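PDB 4R36: putative acyl-[acyl-carrier-protein]--UDP-N-acetylglucosamine O-acyltransferase, which probably transfers an acyl chain from acyl carrier protein to UDP-N-acetylglucosamine. Local coordinates for residues Y45-M59 with I64-P78. Residues are numbered along the deposited sequence; the frame is centred on the assembly and turned at random.
Sequences YIDRNVVIGDNNKIM and ILYGSRIGNGNTIFP
Arg69 reaches back from one coil to the next to take hold of Asn49. From CB the chain folds at chi2 (-75°) instead of running straight out, which lays CD at 3.8 Å and Arg69 NE at 4.1 Å from Val51 CG2, a methyl that also covers one face of the guanidinium. At the tip the two terminal nitrogens grip Asn49 end-on: Arg69 NH2 donates to Asn49 OD1 at 2.9 Å, and Arg69 NH1 to the backbone Asn49 O, which lies in the guanidinium plane. NH1 bonds Ser68 O as well. Asn49 O accepts a second hydrogen bond, from Gly67 N, the two donors arriving from opposite faces of its carbonyl plane. The other branch of the Asn49 amide, ND2, sits 3.4 Å above the centre of the Tyr66 ring with the amide plane turned 70° to it; Tyr66 OH is hydrogen-bonded to Glu95.

At another corner Asn56 OD1 accepts both Asn74 N (2.8 Å) and Asn74 ND2, while Asn56 ND2 gives a nearly straight bond (169°) to Gly71 O. Asn74 OD1 in turn accepts from Asn104 N, and Asn74 ND2 also donates to Gly101 O. Met59 SD makes a Met-aromatic contact over one face of the Phe77 ring, displaced toward its rim. Parallel bridges at Ile46–Ile64, Ile52–Ile70 and Ile58–Ile76, one on each of three sheets, join successive coils, as in the left-handed parallel beta-helix of hexapeptide-repeat acyltransferases.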
loop_
_atom_site.group_PDB
_atom_site.type_symbol
_atom_site.label_atom_id
_atom_site.label_comp_id
_atom_site.label_asym_id
_atom_site.label_seq_id
_atom_site.Cartn_x
_atom_site.Cartn_y
_atom_site.Cartn_z
ATOM N N TYR A 45 -21.445 -5.102 8.164
ATOM C CA TYR A 45 -22.270 -5.792 7.198
ATOM C C TYR A 45 -21.902 -7.241 7.178
ATOM O O TYR A 45 -20.742 -7.587 6.929
ATOM C CB TYR A 45 -22.096 -5.203 5.820
ATOM C CG TYR A 45 -22.791 -6.000 4.742
ATOM C CD1 TYR A 45 -22.155 -7.062 4.082
ATOM C CD2 TYR A 45 -24.084 -5.707 4.388
ATOM C CE1 TYR A 45 -22.805 -7.787 3.080
ATOM C CE2 TYR A 45 -24.750 -6.435 3.418
ATOM C CZ TYR A 45 -24.133 -7.484 2.783
ATOM O OH TYR A 45 -24.814 -8.140 1.781
ATOM N N ILE A 46 -22.839 -8.096 7.554
ATOM C CA ILE A 46 -22.666 -9.564 7.609
ATOM C C ILE A 46 -23.704 -10.207 6.720
ATOM O O ILE A 46 -24.928 -10.026 6.925
ATOM C CB ILE A 46 -22.776 -10.111 9.015
ATOM C CG1 ILE A 46 -21.852 -9.374 9.985
ATOM C CG2 ILE A 46 -22.479 -11.587 9.011
ATOM C CD1 ILE A 46 -21.769 -9.901 11.363
ATOM N N ASP A 47 -23.213 -10.965 5.745
ATOM C CA ASP A 47 -23.978 -11.659 4.722
ATOM C C ASP A 47 -24.507 -13.002 5.213
ATOM O O ASP A 47 -24.170 -13.516 6.282
ATOM C CB ASP A 47 -22.994 -11.966 3.601
ATOM C CG ASP A 47 -23.436 -11.588 2.227
ATOM O OD1 ASP A 47 -24.640 -11.550 1.915
ATOM O OD2 ASP A 47 -22.462 -11.476 1.406
ATOM N N ARG A 48 -25.314 -13.605 4.362
ATOM C CA ARG A 48 -25.661 -14.997 4.483
ATOM C C ARG A 48 -24.467 -15.894 4.135
ATOM O O ARG A 48 -23.453 -15.406 3.592
ATOM C CB ARG A 48 -26.865 -15.263 3.578
ATOM C CG ARG A 48 -26.517 -15.317 2.116
ATOM C CD ARG A 48 -27.724 -15.388 1.211
ATOM N NE ARG A 48 -27.260 -15.103 -0.137
ATOM C CZ ARG A 48 -27.202 -15.986 -1.124
ATOM N NH1 ARG A 48 -27.566 -17.254 -0.945
ATOM N NH2 ARG A 48 -26.775 -15.603 -2.294
ATOM N N ASN A 49 -24.563 -17.185 4.479
ATOM C CA ASN A 49 -23.470 -18.163 4.284
ATOM C C ASN A 49 -22.201 -17.636 4.963
ATOM O O ASN A 49 -21.083 -17.644 4.384
ATOM C CB ASN A 49 -23.232 -18.412 2.810
ATOM C CG ASN A 49 -22.221 -19.516 2.550
ATOM O OD1 ASN A 49 -22.056 -20.411 3.335
ATOM N ND2 ASN A 49 -21.464 -19.366 1.497
ATOM N N VAL A 50 -22.390 -17.226 6.209
ATOM C CA VAL A 50 -21.328 -16.771 7.090
ATOM C C VAL A 50 -21.431 -17.594 8.370
ATOM O O VAL A 50 -22.566 -17.810 8.898
ATOM C CB VAL A 50 -21.461 -15.267 7.385
ATOM C CG1 VAL A 50 -20.638 -14.894 8.619
ATOM C CG2 VAL A 50 -21.152 -14.412 6.139
ATOM N N VAL A 51 -20.272 -18.027 8.882
ATOM C CA VAL A 51 -20.138 -18.608 10.200
ATOM C C VAL A 51 -19.129 -17.831 11.017
ATOM O O VAL A 51 -18.000 -17.617 10.568
ATOM C CB VAL A 51 -19.731 -20.075 10.109
ATOM C CG1 VAL A 51 -19.653 -20.731 11.472
ATOM C CG2 VAL A 51 -20.712 -20.779 9.165
ATOM N N ILE A 52 -19.561 -17.390 12.193
ATOM C CA ILE A 52 -18.747 -16.659 13.160
ATOM C C ILE A 52 -18.840 -17.370 14.508
ATOM O O ILE A 52 -19.966 -17.603 15.056
ATOM C CB ILE A 52 -19.232 -15.187 13.281
ATOM C CG1 ILE A 52 -19.006 -14.399 11.975
ATOM C CG2 ILE A 52 -18.561 -14.497 14.441
ATOM C CD1 ILE A 52 -19.800 -13.129 11.890
ATOM N N GLY A 53 -17.691 -17.671 15.087
ATOM C CA GLY A 53 -17.545 -18.386 16.361
ATOM C C GLY A 53 -17.801 -17.532 17.567
ATOM O O GLY A 53 -18.453 -16.493 17.482
ATOM N N ASP A 54 -17.269 -17.958 18.693
ATOM C CA ASP A 54 -17.476 -17.262 19.964
ATOM C C ASP A 54 -16.439 -16.238 20.256
ATOM O O ASP A 54 -15.312 -16.314 19.755
ATOM C CB ASP A 54 -17.424 -18.256 21.113
ATOM C CG ASP A 54 -18.517 -19.343 20.998
ATOM O OD1 ASP A 54 -19.592 -19.131 20.366
ATOM O OD2 ASP A 54 -18.214 -20.432 21.508
ATOM N N ASN A 55 -16.797 -15.287 21.097
ATOM C CA ASN A 55 -15.804 -14.320 21.686
ATOM C C ASN A 55 -15.095 -13.473 20.587
ATOM O O ASN A 55 -13.922 -13.239 20.657
ATOM C CB ASN A 55 -14.756 -15.000 22.557
ATOM C CG ASN A 55 -15.364 -15.874 23.655
ATOM O OD1 ASN A 55 -16.288 -15.470 24.313
ATOM N ND2 ASN A 55 -14.832 -17.030 23.846
ATOM N N ASN A 56 -15.832 -13.011 19.602
ATOM C CA ASN A 56 -15.269 -12.208 18.516
ATOM C C ASN A 56 -15.670 -10.787 18.722
ATOM O O ASN A 56 -16.736 -10.507 19.240
ATOM C CB ASN A 56 -15.707 -12.699 17.147
ATOM C CG ASN A 56 -15.033 -14.021 16.779
ATOM O OD1 ASN A 56 -13.790 -14.093 16.580
ATOM N ND2 ASN A 56 -15.832 -15.079 16.689
ATOM N N LYS A 57 -14.808 -9.877 18.304
ATOM C CA LYS A 57 -15.118 -8.480 18.281
ATOM C C LYS A 57 -14.984 -7.959 16.861
ATOM O O LYS A 57 -13.897 -8.045 16.292
ATOM C CB LYS A 57 -14.137 -7.756 19.221
ATOM C CG LYS A 57 -14.316 -6.241 19.198
ATOM C CD LYS A 57 -13.604 -5.567 20.331
ATOM C CE LYS A 57 -14.063 -4.129 20.378
ATOM N NZ LYS A 57 -13.062 -3.218 20.992
ATOM N N ILE A 58 -16.060 -7.441 16.316
ATOM C CA ILE A 58 -16.105 -6.974 14.955
ATOM C C ILE A 58 -16.418 -5.514 15.049
ATOM O O ILE A 58 -17.528 -5.119 15.420
ATOM C CB ILE A 58 -17.156 -7.713 14.143
ATOM C CG1 ILE A 58 -16.925 -9.201 14.303
ATOM C CG2 ILE A 58 -17.154 -7.247 12.711
ATOM C CD1 ILE A 58 -17.802 -10.068 13.433
ATOM N N MET A 59 -15.445 -4.685 14.662
ATOM C CA MET A 59 -15.559 -3.290 14.786
ATOM C C MET A 59 -16.283 -2.625 13.643
ATOM O O MET A 59 -16.576 -3.220 12.638
ATOM C CB MET A 59 -14.152 -2.631 15.014
ATOM C CG MET A 59 -13.481 -3.269 16.206
ATOM S SD MET A 59 -11.807 -2.742 16.569
ATOM C CE MET A 59 -12.097 -1.038 16.988
ATOM N N ILE A 64 -18.216 -8.757 6.453
ATOM C CA ILE A 64 -18.049 -10.187 6.482
ATOM C C ILE A 64 -18.984 -10.769 5.435
ATOM O O ILE A 64 -20.258 -10.810 5.607
ATOM C CB ILE A 64 -18.373 -10.778 7.876
ATOM C CG1 ILE A 64 -17.775 -9.981 9.035
ATOM C CG2 ILE A 64 -17.960 -12.270 7.968
ATOM C CD1 ILE A 64 -16.267 -9.993 9.068
ATOM N N LEU A 65 -18.391 -11.210 4.324
ATOM C CA LEU A 65 -19.166 -11.566 3.147
ATOM C C LEU A 65 -19.394 -13.079 2.953
ATOM O O LEU A 65 -18.780 -13.944 3.624
ATOM C CB LEU A 65 -18.480 -10.970 1.906
ATOM C CG LEU A 65 -18.133 -9.474 1.910
ATOM C CD1 LEU A 65 -17.475 -9.135 0.562
ATOM C CD2 LEU A 65 -19.385 -8.646 2.127
ATOM N N TYR A 66 -20.327 -13.363 2.060
ATOM C CA TYR A 66 -20.709 -14.699 1.668
ATOM C C TYR A 66 -19.486 -15.614 1.559
ATOM O O TYR A 66 -18.547 -15.353 0.765
ATOM C CB TYR A 66 -21.382 -14.563 0.289
ATOM C CG TYR A 66 -21.899 -15.835 -0.284
ATOM C CD1 TYR A 66 -21.089 -16.659 -1.041
ATOM C CD2 TYR A 66 -23.256 -16.217 -0.102
ATOM C CE1 TYR A 66 -21.584 -17.819 -1.612
ATOM C CE2 TYR A 66 -23.744 -17.402 -0.664
ATOM C CZ TYR A 66 -22.925 -18.197 -1.397
ATOM O OH TYR A 66 -23.390 -19.357 -1.957
ATOM N N GLY A 67 -19.488 -16.662 2.380
ATOM C CA GLY A 67 -18.443 -17.646 2.350
ATOM C C GLY A 67 -17.441 -17.517 3.481
ATOM O O GLY A 67 -16.497 -18.290 3.544
ATOM N N SER A 68 -17.582 -16.525 4.323
ATOM C CA SER A 68 -16.641 -16.359 5.434
ATOM C C SER A 68 -16.873 -17.348 6.541
ATOM O O SER A 68 -18.036 -17.699 6.849
ATOM C CB SER A 68 -16.734 -14.987 6.030
ATOM O OG SER A 68 -16.485 -13.939 5.079
ATOM N N ARG A 69 -15.758 -17.782 7.140
ATOM C CA ARG A 69 -15.736 -18.675 8.258
ATOM C C ARG A 69 -14.737 -18.144 9.247
ATOM O O ARG A 69 -13.521 -18.042 8.944
ATOM C CB ARG A 69 -15.313 -20.051 7.815
ATOM C CG ARG A 69 -16.104 -20.661 6.663
ATOM C CD ARG A 69 -17.484 -21.132 7.108
ATOM N NE ARG A 69 -18.225 -21.710 6.004
ATOM C CZ ARG A 69 -19.112 -21.091 5.238
ATOM N NH1 ARG A 69 -19.388 -19.811 5.385
ATOM N NH2 ARG A 69 -19.736 -21.779 4.284
ATOM N N ILE A 70 -15.236 -17.772 10.413
ATOM C CA ILE A 70 -14.479 -17.162 11.434
ATOM C C ILE A 70 -14.552 -17.987 12.699
ATOM O O ILE A 70 -15.651 -18.346 13.185
ATOM C CB ILE A 70 -14.961 -15.708 11.640
ATOM C CG1 ILE A 70 -14.630 -14.877 10.363
ATOM C CG2 ILE A 70 -14.364 -15.082 12.886
ATOM C CD1 ILE A 70 -15.438 -13.616 10.263
ATOM N N GLY A 71 -13.384 -18.245 13.269
ATOM C CA GLY A 71 -13.271 -19.001 14.523
ATOM C C GLY A 71 -13.611 -18.245 15.765
ATOM O O GLY A 71 -14.548 -17.438 15.786
ATOM N N ASN A 72 -12.832 -18.486 16.806
ATOM C CA ASN A 72 -13.099 -17.828 18.116
ATOM C C ASN A 72 -12.052 -16.831 18.558
ATOM O O ASN A 72 -10.865 -16.999 18.280
ATOM C CB ASN A 72 -13.139 -18.890 19.227
ATOM C CG ASN A 72 -14.119 -20.008 18.906
ATOM O OD1 ASN A 72 -15.235 -19.798 18.462
ATOM N ND2 ASN A 72 -13.673 -21.203 19.118
ATOM N N GLY A 73 -12.466 -15.813 19.288
ATOM C CA GLY A 73 -11.512 -14.953 19.951
ATOM C C GLY A 73 -10.801 -13.903 19.044
ATOM O O GLY A 73 -9.802 -13.334 19.421
ATOM N N ASN A 74 -11.309 -13.685 17.850
ATOM C CA ASN A 74 -10.666 -12.747 16.922
ATOM C C ASN A 74 -11.111 -11.321 17.160
ATOM O O ASN A 74 -12.202 -11.066 17.717
ATOM C CB ASN A 74 -11.089 -13.121 15.531
ATOM C CG ASN A 74 -10.655 -14.519 15.157
ATOM O OD1 ASN A 74 -9.456 -14.781 14.878
ATOM N ND2 ASN A 74 -11.604 -15.453 15.173
ATOM N N THR A 75 -10.301 -10.355 16.714
ATOM C CA THR A 75 -10.779 -8.969 16.583
ATOM C C THR A 75 -10.603 -8.503 15.164
ATOM O O THR A 75 -9.499 -8.671 14.582
ATOM C CB THR A 75 -9.972 -8.016 17.502
ATOM O OG1 THR A 75 -9.912 -8.537 18.841
ATOM C CG2 THR A 75 -10.523 -6.644 17.553
ATOM N N ILE A 76 -11.678 -7.987 14.598
ATOM C CA ILE A 76 -11.718 -7.561 13.189
ATOM C C ILE A 76 -11.952 -6.084 13.248
ATOM O O ILE A 76 -13.004 -5.586 13.730
ATOM C CB ILE A 76 -12.763 -8.389 12.405
ATOM C CG1 ILE A 76 -12.316 -9.863 12.443
ATOM C CG2 ILE A 76 -12.928 -7.897 10.993
ATOM C CD1 ILE A 76 -13.355 -10.756 11.849
ATOM N N PHE A 77 -10.963 -5.326 12.730
ATOM C CA PHE A 77 -10.951 -3.913 12.838
ATOM C C PHE A 77 -11.746 -3.232 11.784
ATOM O O PHE A 77 -12.088 -3.826 10.746
ATOM C CB PHE A 77 -9.474 -3.415 12.860
ATOM C CG PHE A 77 -8.804 -3.633 14.165
ATOM C CD1 PHE A 77 -8.490 -4.933 14.616
ATOM C CD2 PHE A 77 -8.473 -2.571 14.968
ATOM C CE1 PHE A 77 -7.870 -5.122 15.827
ATOM C CE2 PHE A 77 -7.814 -2.783 16.177
ATOM C CZ PHE A 77 -7.527 -4.056 16.601
ATOM N N PRO A 78 -11.989 -1.919 11.957
ATOM C CA PRO A 78 -12.806 -1.194 10.950
ATOM C C PRO A 78 -12.334 -1.268 9.518
ATOM O O PRO A 78 -11.104 -1.115 9.261
ATOM C CB PRO A 78 -12.754 0.266 11.416
ATOM C CG PRO A 78 -12.568 0.108 12.890
ATOM C CD PRO A 78 -11.560 -1.020 13.022
#